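Local coordinates for protein putative phophotriesterase (Proteus mirabilis, PDB 3RHG) that probably hydrolyses ester bonds as a zinc-dependent amidohydrolase of the phosphotriesterase family, with two divalent metal ions in each subunit, at residues A[76-84]-A[301-309]; A[90-101]-A[117-126]. All blocks are in the same frame, centred on the assembly; numbering follows the deposited sequence.

Contact 1 (A[76-84]-A[301-309]); sequences DVIFELNNF and WAKNGGNGW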
loop_
_atom_site.group_PDB
_atom_site.type_symbol
_atom_site.label_atom_id
_atom_site.label_comp_id
_atom_site.label_asym_id
_atom_site.label_seq_id
_atom_site.Cartn_x
_atom_site.Cartn_y
_atom_site.Cartn_z
ATOM N N ASP A 76 21.178 3.728 -11.174
ATOM C CA ASP A 76 19.957 3.629 -10.365
ATOM C C ASP A 76 20.104 2.568 -9.280
ATOM O O ASP A 76 19.706 2.771 -8.125
ATOM C CB ASP A 76 18.758 3.286 -11.245
ATOM C CG ASP A 76 18.346 4.436 -12.151
ATOM O OD1 ASP A 76 18.415 5.604 -11.715
ATOM O OD2 ASP A 76 17.946 4.168 -13.298
ATOM N N VAL A 77 20.655 1.420 -9.663
ATOM C CA VAL A 77 20.898 0.332 -8.702
ATOM C C VAL A 77 21.850 0.753 -7.562
ATOM O O VAL A 77 21.581 0.499 -6.383
ATOM C CB VAL A 77 21.392 -0.946 -9.433
ATOM C CG1 VAL A 77 21.769 -2.049 -8.426
ATOM C CG2 VAL A 77 20.316 -1.449 -10.409
ATOM N N ILE A 78 22.953 1.412 -7.909
ATOM C CA ILE A 78 23.899 1.876 -6.896
ATOM C C ILE A 78 23.237 2.901 -5.974
ATOM O O ILE A 78 23.416 2.856 -4.755
ATOM C CB ILE A 78 25.173 2.449 -7.533
ATOM C CG1 ILE A 78 26.016 1.303 -8.100
ATOM C CG2 ILE A 78 25.965 3.261 -6.514
ATOM C CD1 ILE A 78 27.204 1.750 -8.911
ATOM N N PHE A 79 22.461 3.824 -6.545
ATOM C CA PHE A 79 21.768 4.800 -5.731
ATOM C C PHE A 79 20.861 4.100 -4.708
ATOM O O PHE A 79 20.832 4.448 -3.535
ATOM C CB PHE A 79 20.951 5.739 -6.621
ATOM C CG PHE A 79 20.310 6.861 -5.875
ATOM C CD1 PHE A 79 21.044 7.995 -5.536
ATOM C CD2 PHE A 79 18.973 6.796 -5.514
ATOM C CE1 PHE A 79 20.454 9.036 -4.849
ATOM C CE2 PHE A 79 18.377 7.849 -4.822
ATOM C CZ PHE A 79 19.121 8.963 -4.490
ATOM N N GLU A 80 20.129 3.091 -5.159
ATOM C CA GLU A 80 19.210 2.376 -4.280
ATOM C C GLU A 80 19.948 1.535 -3.245
ATOM O O GLU A 80 19.518 1.424 -2.093
ATOM C CB GLU A 80 18.277 1.508 -5.111
ATOM C CG GLU A 80 17.240 2.344 -5.855
ATOM C CD GLU A 80 16.220 2.957 -4.907
ATOM O OE1 GLU A 80 15.698 2.211 -4.041
ATOM O OE2 GLU A 80 15.933 4.176 -5.035
ATOM N N LEU A 81 21.076 0.956 -3.653
ATOM C CA LEU A 81 21.864 0.142 -2.749
ATOM C C LEU A 81 22.455 0.983 -1.628
ATOM O O LEU A 81 22.679 0.494 -0.522
ATOM C CB LEU A 81 22.989 -0.548 -3.509
ATOM C CG LEU A 81 22.606 -1.799 -4.286
ATOM C CD1 LEU A 81 23.780 -2.227 -5.149
ATOM C CD2 LEU A 81 22.170 -2.928 -3.312
ATOM N N ASN A 82 22.720 2.253 -1.909
ATOM C CA ASN A 82 23.297 3.105 -0.883
ATOM C C ASN A 82 22.372 3.256 0.321
ATOM O O ASN A 82 22.842 3.397 1.456
ATOM C CB ASN A 82 23.754 4.450 -1.464
ATOM C CG ASN A 82 25.014 4.314 -2.318
ATOM O OD1 ASN A 82 25.765 3.345 -2.181
ATOM N ND2 ASN A 82 25.242 5.277 -3.210
ATOM N N ASN A 83 21.062 3.178 0.088
ATOM C CA ASN A 83 20.096 3.190 1.185
ATOM C C ASN A 83 20.292 2.004 2.123
ATOM O O ASN A 83 20.170 2.128 3.344
ATOM C CB ASN A 83 18.661 3.204 0.648
ATOM C CG ASN A 83 18.332 4.497 -0.088
ATOM O OD1 ASN A 83 18.756 5.573 0.331
ATOM N ND2 ASN A 83 17.581 4.397 -1.188
ATOM N N PHE A 84 20.594 0.851 1.543
ATOM C CA PHE A 84 20.846 -0.363 2.310
ATOM C C PHE A 84 22.190 -0.242 3.023
ATOM O O PHE A 84 22.310 -0.526 4.228
ATOM C CB PHE A 84 20.832 -1.562 1.352
ATOM C CG PHE A 84 21.158 -2.878 1.996
ATOM C CD1 PHE A 84 20.384 -3.389 3.045
ATOM C CD2 PHE A 84 22.190 -3.666 1.479
ATOM C CE1 PHE A 84 20.677 -4.643 3.590
ATOM C CE2 PHE A 84 22.492 -4.895 2.009
ATOM C CZ PHE A 84 21.743 -5.391 3.070
ATOM N N TRP A 301 11.764 0.782 -6.401
ATOM C CA TRP A 301 12.853 1.617 -5.913
ATOM C C TRP A 301 12.316 2.766 -5.060
ATOM O O TRP A 301 11.283 3.363 -5.403
ATOM C CB TRP A 301 13.595 2.213 -7.108
ATOM C CG TRP A 301 14.388 1.225 -7.890
ATOM C CD1 TRP A 301 14.850 -0.002 -7.471
ATOM C CD2 TRP A 301 14.887 1.414 -9.211
ATOM N NE1 TRP A 301 15.590 -0.589 -8.474
ATOM C CE2 TRP A 301 15.617 0.256 -9.557
ATOM C CE3 TRP A 301 14.755 2.440 -10.154
ATOM C CZ2 TRP A 301 16.230 0.103 -10.808
ATOM C CZ3 TRP A 301 15.373 2.295 -11.381
ATOM C CH2 TRP A 301 16.102 1.136 -11.699
ATOM N N ALA A 302 13.001 3.076 -3.955
ATOM C CA ALA A 302 12.607 4.206 -3.102
ATOM C C ALA A 302 12.572 5.553 -3.838
ATOM O O ALA A 302 11.711 6.395 -3.557
ATOM C CB ALA A 302 13.507 4.294 -1.868
ATOM N N LYS A 303 13.496 5.762 -4.779
ATOM C CA LYS A 303 13.528 7.009 -5.554
ATOM C C LYS A 303 12.235 7.210 -6.359
ATOM O O LYS A 303 11.889 8.327 -6.775
ATOM C CB LYS A 303 14.761 7.036 -6.478
ATOM C CG LYS A 303 14.752 5.965 -7.571
ATOM C CD LYS A 303 16.153 5.671 -8.109
ATOM C CE LYS A 303 16.496 6.575 -9.273
ATOM N NZ LYS A 303 16.318 8.009 -8.925
ATOM N N ASN A 304 11.528 6.115 -6.590
ATOM C CA ASN A 304 10.249 6.179 -7.295
ATOM C C ASN A 304 9.040 6.136 -6.373
ATOM O O ASN A 304 7.908 6.081 -6.847
ATOM C CB ASN A 304 10.159 5.096 -8.372
ATOM C CG ASN A 304 11.112 5.355 -9.526
ATOM O OD1 ASN A 304 11.337 6.509 -9.910
ATOM N ND2 ASN A 304 11.713 4.293 -10.057
ATOM N N GLY A 305 9.283 6.187 -5.057
ATOM C CA GLY A 305 8.201 6.118 -4.070
ATOM C C GLY A 305 7.862 4.707 -3.612
ATOM O O GLY A 305 6.889 4.498 -2.868
ATOM N N GLY A 306 8.663 3.733 -4.035
ATOM C CA GLY A 306 8.539 2.365 -3.537
ATOM C C GLY A 306 9.290 2.254 -2.245
ATOM O O GLY A 306 9.708 3.273 -1.700
ATOM N N ASN A 307 9.477 1.022 -1.755
ATOM C CA ASN A 307 10.092 0.853 -0.448
ATOM C C ASN A 307 11.595 0.595 -0.446
ATOM O O ASN A 307 12.220 0.662 0.611
ATOM C CB ASN A 307 9.325 -0.165 0.393
ATOM C CG ASN A 307 7.941 0.354 0.766
ATOM O OD1 ASN A 307 7.802 1.510 1.193
ATOM N ND2 ASN A 307 6.914 -0.466 0.566
ATOM N N GLY A 308 12.174 0.355 -1.628
ATOM C CA GLY A 308 13.617 0.201 -1.755
ATOM C C GLY A 308 14.183 -0.978 -0.984
ATOM O O GLY A 308 13.464 -1.967 -0.725
ATOM N N TRP A 309 15.472 -0.889 -0.623
ATOM C CA TRP A 309 16.194 -1.994 0.003
ATOM C C TRP A 309 16.455 -1.768 1.483
ATOM O O TRP A 309 17.060 -2.625 2.145
ATOM C CB TRP A 309 17.510 -2.295 -0.728
ATOM C CG TRP A 309 17.318 -3.150 -1.966
ATOM C CD1 TRP A 309 16.601 -4.314 -2.048
ATOM C CD2 TRP A 309 17.860 -2.923 -3.280
ATOM N NE1 TRP A 309 16.683 -4.837 -3.319
ATOM C CE2 TRP A 309 17.431 -3.989 -4.097
ATOM C CE3 TRP A 309 18.651 -1.910 -3.848
ATOM C CZ2 TRP A 309 17.761 -4.070 -5.460
ATOM C CZ3 TRP A 309 19.008 -2.010 -5.185
ATOM C CH2 TRP A 309 18.545 -3.075 -5.984
HETATM O O HOH W 1 16.826 1.474 -1.669
#
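E80 lays its CG over one face of the W301 indole, 3.9 Å from the centroid of the five-membered ring in a CH-pi contact, while D76 CB meets the six-membered end of the same ring system obliquely at W301 CH2, 3.4 Å away. The second indole, W309, lies against the helix with the backbone of V77, E80 and L81 along its edge, V77 O close to W309 CZ3; E80 CB and L81 CD2 approach this ring obliquely, and V77 CG1 lies near its CH2 corner. E80 therefore sits between the two tryptophans, CB against W309 and CG against W301. Its chain is bent at chi2 (-70°), which carries the carboxylate past W301 CB to the backbone at the start of the short 3-10 turn 302-304. There OE1 takes the N-H of A302 at 2.8 Å from above the carboxylate plane, and OE2 takes that of K303 at 2.9 Å on its syn side, 25° out of that plane. In this parallel eight-stranded barrel, E80 so ties helix 74-86, which precedes the second strand, to the long loop that follows the last strand, 289-291. Within the turn W301 O accepts N304 N and G306 N from opposite faces of its plane. One water binds four groups at the interface: it donates to E80 OE1 and E80 O and accepts from N83 ND2 and W309 N; the water oxygen lies 2.9 Å from W309 N. At the more exposed side, K303 runs its aliphatic chain past E80 OE2 and F79; K303 NZ stays 4.2 Å from D76 OD1, too far for a salt bridge, and K303 also packs on D53 of the second subunit. F84 CB rests against W309 CB. W309 NE1 makes a weak hydrogen bond to E24, and its side chain lies about 6 Å from that of the metal ligand H25.

Contact 2 (A[90-101]-A[117-126]); sequences KTIVDATGSSSI and INVVASSGLY. With CAC (cacodylate ion), chain E.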
loop_
_atom_site.group_PDB
_atom_site.type_symbol
_atom_site.label_atom_id
_atom_site.label_comp_id
_atom_site.label_asym_id
_atom_site.label_seq_id
_atom_site.Cartn_x
_atom_site.Cartn_y
_atom_site.Cartn_z
ATOM N N LYS A 90 25.373 -5.185 4.383
ATOM C CA LYS A 90 26.696 -5.691 3.975
ATOM C C LYS A 90 26.645 -6.689 2.828
ATOM O O LYS A 90 27.608 -6.815 2.069
ATOM C CB LYS A 90 27.463 -6.308 5.175
ATOM C CG LYS A 90 27.597 -5.419 6.398
ATOM C CD LYS A 90 28.609 -4.303 6.210
ATOM C CE LYS A 90 28.878 -3.584 7.542
ATOM N NZ LYS A 90 29.279 -2.159 7.383
ATOM N N THR A 91 25.537 -7.417 2.712
ATOM C CA THR A 91 25.448 -8.505 1.745
ATOM C C THR A 91 24.075 -8.515 1.090
ATOM O O THR A 91 23.057 -8.375 1.778
ATOM C CB THR A 91 25.707 -9.868 2.436
ATOM O OG1 THR A 91 26.983 -9.834 3.117
ATOM C CG2 THR A 91 25.680 -11.024 1.420
ATOM N N ILE A 92 24.051 -8.710 -0.232
ATOM C CA ILE A 92 22.788 -8.800 -0.966
ATOM C C ILE A 92 22.871 -9.911 -2.003
ATOM O O ILE A 92 23.922 -10.091 -2.639
ATOM C CB ILE A 92 22.393 -7.421 -1.608
ATOM C CG1 ILE A 92 20.955 -7.453 -2.157
ATOM C CG2 ILE A 92 23.394 -7.000 -2.681
ATOM C CD1 ILE A 92 20.394 -6.045 -2.458
ATOM N N VAL A 93 21.795 -10.689 -2.131
ATOM C CA VAL A 93 21.749 -11.788 -3.100
ATOM C C VAL A 93 20.857 -11.409 -4.269
ATOM O O VAL A 93 19.696 -11.067 -4.076
ATOM C CB VAL A 93 21.177 -13.090 -2.471
ATOM C CG1 VAL A 93 21.117 -14.241 -3.498
ATOM C CG2 VAL A 93 22.002 -13.515 -1.264
ATOM N N ASP A 94 21.422 -11.459 -5.470
ATOM C CA ASP A 94 20.638 -11.287 -6.684
ATOM C C ASP A 94 20.157 -12.675 -7.107
ATOM O O ASP A 94 20.981 -13.528 -7.451
ATOM C CB ASP A 94 21.501 -10.680 -7.787
ATOM C CG ASP A 94 20.775 -10.603 -9.114
ATOM O OD1 ASP A 94 20.071 -9.617 -9.348
ATOM O OD2 ASP A 94 20.944 -11.523 -9.940
ATOM N N ALA A 95 18.842 -12.891 -7.068
ATOM C CA ALA A 95 18.228 -14.199 -7.334
ATOM C C ALA A 95 17.845 -14.365 -8.809
ATOM O O ALA A 95 17.056 -15.255 -9.157
ATOM C CB ALA A 95 17.010 -14.412 -6.428
ATOM N N THR A 96 18.437 -13.541 -9.678
ATOM C CA THR A 96 18.182 -13.633 -11.112
ATOM C C THR A 96 19.082 -14.727 -11.676
ATOM O O THR A 96 20.222 -14.460 -12.072
ATOM C CB THR A 96 18.482 -12.281 -11.808
ATOM O OG1 THR A 96 17.913 -11.208 -11.036
ATOM C CG2 THR A 96 17.885 -12.253 -13.230
ATOM N N GLY A 97 18.582 -15.967 -11.692
ATOM C CA GLY A 97 19.461 -17.125 -11.873
ATOM C C GLY A 97 19.693 -17.531 -13.315
ATOM O O GLY A 97 20.446 -18.474 -13.583
ATOM N N SER A 98 19.031 -16.840 -14.249
ATOM C CA SER A 98 18.988 -17.303 -15.629
ATOM C C SER A 98 19.061 -16.149 -16.608
ATOM O O SER A 98 18.601 -15.040 -16.319
ATOM C CB SER A 98 17.666 -18.044 -15.874
ATOM O OG SER A 98 17.609 -18.490 -17.218
ATOM N N SER A 99 19.616 -16.416 -17.786
ATOM C CA SER A 99 19.541 -15.443 -18.865
ATOM C C SER A 99 18.075 -15.161 -19.267
ATOM O O SER A 99 17.767 -14.110 -19.844
ATOM C CB SER A 99 20.333 -15.963 -20.069
ATOM O OG SER A 99 19.834 -17.243 -20.470
ATOM N N SER A 100 17.164 -16.093 -18.982
ATOM C CA SER A 100 15.767 -15.906 -19.425
ATOM C C SER A 100 15.112 -14.703 -18.748
ATOM O O SER A 100 14.103 -14.164 -19.257
ATOM C CB SER A 100 14.936 -17.146 -19.134
ATOM O OG SER A 100 14.655 -17.221 -17.735
ATOM N N ILE A 101 15.674 -14.293 -17.596
ATOM C CA ILE A 101 15.167 -13.130 -16.865
ATOM C C ILE A 101 16.226 -12.011 -16.717
ATOM O O ILE A 101 16.130 -11.118 -15.855
ATOM C CB ILE A 101 14.493 -13.514 -15.517
ATOM C CG1 ILE A 101 15.297 -14.557 -14.751
ATOM C CG2 ILE A 101 13.092 -14.061 -15.788
ATOM C CD1 ILE A 101 14.849 -14.677 -13.272
ATOM N N ILE A 117 29.673 -3.600 -1.166
ATOM C CA ILE A 117 28.679 -4.568 -0.685
ATOM C C ILE A 117 29.027 -5.954 -1.241
ATOM O O ILE A 117 29.497 -6.064 -2.377
ATOM C CB ILE A 117 27.263 -4.146 -1.127
ATOM C CG1 ILE A 117 26.900 -2.783 -0.521
ATOM C CG2 ILE A 117 26.223 -5.236 -0.803
ATOM C CD1 ILE A 117 25.684 -2.161 -1.127
ATOM N N ASN A 118 28.857 -6.996 -0.424
ATOM C CA ASN A 118 29.031 -8.380 -0.870
ATOM C C ASN A 118 27.843 -8.713 -1.763
ATOM O O ASN A 118 26.702 -8.663 -1.309
ATOM C CB ASN A 118 29.052 -9.361 0.312
ATOM C CG ASN A 118 30.170 -9.081 1.314
ATOM O OD1 ASN A 118 31.328 -8.817 0.939
ATOM N ND2 ASN A 118 29.830 -9.151 2.603
ATOM N N VAL A 119 28.091 -9.019 -3.038
ATOM C CA VAL A 119 26.990 -9.303 -3.952
ATOM C C VAL A 119 27.081 -10.757 -4.378
ATOM O O VAL A 119 28.123 -11.201 -4.883
ATOM C CB VAL A 119 27.045 -8.397 -5.195
ATOM C CG1 VAL A 119 25.969 -8.809 -6.210
ATOM C CG2 VAL A 119 26.866 -6.947 -4.804
ATOM N N VAL A 120 25.999 -11.503 -4.159
ATOM C CA VAL A 120 25.982 -12.915 -4.490
ATOM C C VAL A 120 25.109 -13.099 -5.743
ATOM O O VAL A 120 23.955 -12.611 -5.794
ATOM C CB VAL A 120 25.430 -13.749 -3.312
ATOM C CG1 VAL A 120 25.292 -15.217 -3.689
ATOM C CG2 VAL A 120 26.313 -13.560 -2.026
ATOM N N ALA A 121 25.672 -13.764 -6.756
ATOM C CA ALA A 121 24.903 -14.117 -7.970
ATOM C C ALA A 121 24.283 -15.506 -7.814
ATOM O O ALA A 121 24.687 -16.307 -6.943
ATOM C CB ALA A 121 25.780 -14.055 -9.217
ATOM N N SER A 122 23.298 -15.786 -8.658
ATOM C CA SER A 122 22.572 -17.044 -8.597
ATOM C C SER A 122 22.629 -17.772 -9.920
ATOM O O SER A 122 22.838 -17.158 -10.990
ATOM C CB SER A 122 21.106 -16.816 -8.208
ATOM O OG SER A 122 21.016 -16.244 -6.919
ATOM N N SER A 123 22.433 -19.089 -9.827
ATOM C CA SER A 123 22.333 -19.962 -10.994
ATOM C C SER A 123 21.106 -20.848 -10.821
ATOM O O SER A 123 21.023 -21.625 -9.868
ATOM C CB SER A 123 23.589 -20.848 -11.095
ATOM O OG SER A 123 23.437 -21.794 -12.137
ATOM N N GLY A 124 20.184 -20.804 -11.780
ATOM C CA GLY A 124 19.012 -21.670 -11.682
ATOM C C GLY A 124 17.997 -21.294 -12.732
ATOM O O GLY A 124 17.814 -20.112 -13.012
ATOM N N LEU A 125 17.309 -22.286 -13.291
ATOM C CA LEU A 125 16.343 -21.994 -14.342
ATOM C C LEU A 125 15.009 -21.579 -13.738
ATOM O O LEU A 125 14.580 -22.098 -12.691
ATOM C CB LEU A 125 16.186 -23.193 -15.299
ATOM C CG LEU A 125 17.500 -23.599 -15.986
ATOM C CD1 LEU A 125 17.320 -24.801 -16.877
ATOM C CD2 LEU A 125 18.047 -22.424 -16.775
ATOM N N TYR A 126 14.360 -20.626 -14.402
ATOM C CA TYR A 126 13.126 -20.030 -13.904
ATOM C C TYR A 126 11.915 -20.818 -14.465
ATOM O O TYR A 126 12.065 -21.983 -14.867
ATOM C CB TYR A 126 13.114 -18.545 -14.308
ATOM C CG TYR A 126 12.083 -17.697 -13.620
ATOM C CD1 TYR A 126 11.943 -17.730 -12.231
ATOM C CD2 TYR A 126 11.246 -16.850 -14.346
ATOM C CE1 TYR A 126 11.009 -16.943 -11.585
ATOM C CE2 TYR A 126 10.298 -16.075 -13.712
ATOM C CZ TYR A 126 10.197 -16.108 -12.329
ATOM O OH TYR A 126 9.240 -15.332 -11.721
HETATM AS AS CAC E . 10.169 -12.968 -9.190
HETATM O O1 CAC E . 10.831 -12.853 -7.592
HETATM O O2 CAC E . 9.680 -14.622 -9.336
HETATM C C1 CAC E . 8.570 -11.892 -9.283
HETATM C C2 CAC E . 11.461 -12.538 -10.584
HETATM O O HOH W 2 22.401 -13.706 -10.375
HETATM O O HOH W 3 16.212 -18.005 -11.863
#
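D94 O accepts the hydroxyl of S122 (OG) at 2.8 Å, tilted from the carbonyl plane, where the two strands begin to separate. Beside it a water accepts S122 N at 2.8 Å and lies within hydrogen-bonding distance of D94 OD2 and T96 O. D94 OD2 also receives T96 N in an Asx turn; D94 OD1 accepts from L26 N, and T96 OG1 bonds the metal ligand H25. Before this point the strands run parallel, 19° apart, as neighbours in the barrel sheet and the two strands of a beta-alpha-beta unit crossing over through helix 105-115. I92 gives its N-H to N118 O and takes that of V120; D94 N continues the ladder to V120 O. At its start N118 ND2 reaches T91 OG1 at 3.0 Å, in the amide plane of N118, while M17 O is a second partner of that hydroxyl. V93 CG2 is 4.0 Å from V120 CB, side by side. Past the strand ends G124 N bonds G97 O, and I101 sets CD1 over one face of the Y126 ring, offset toward its periphery. With CG anti to the backbone N (chi1 -167°), Y126 brings its OH to O2 of a cacodylate probably carried over from the crystallisation liquor; an unidentified ligand also meets this hydroxyl, and the ring meets zinc ligand H199 edge-to-face.

In the fold
Both contacts are largely buried, but contact 2 lies deeper, its centre about 8 Å from the centre of the chain against about 18 Å for contact 1. Contact 2 belongs to the barrel wall, where regular backbone bonds join consecutive strands and then give way to loops beside the metal site. Contact 1 joins parts of the chain over 200 residues apart outside that wall; its loop has no strand ladder to offer, so a carboxylate, a water and two indoles do the joining. Helix 74-86 leads directly into strand 89-94, and the two contacts meet there: L81 packs on I92 and I117, and F84 touches the backbone of K90 and T91 with the far end of its ring.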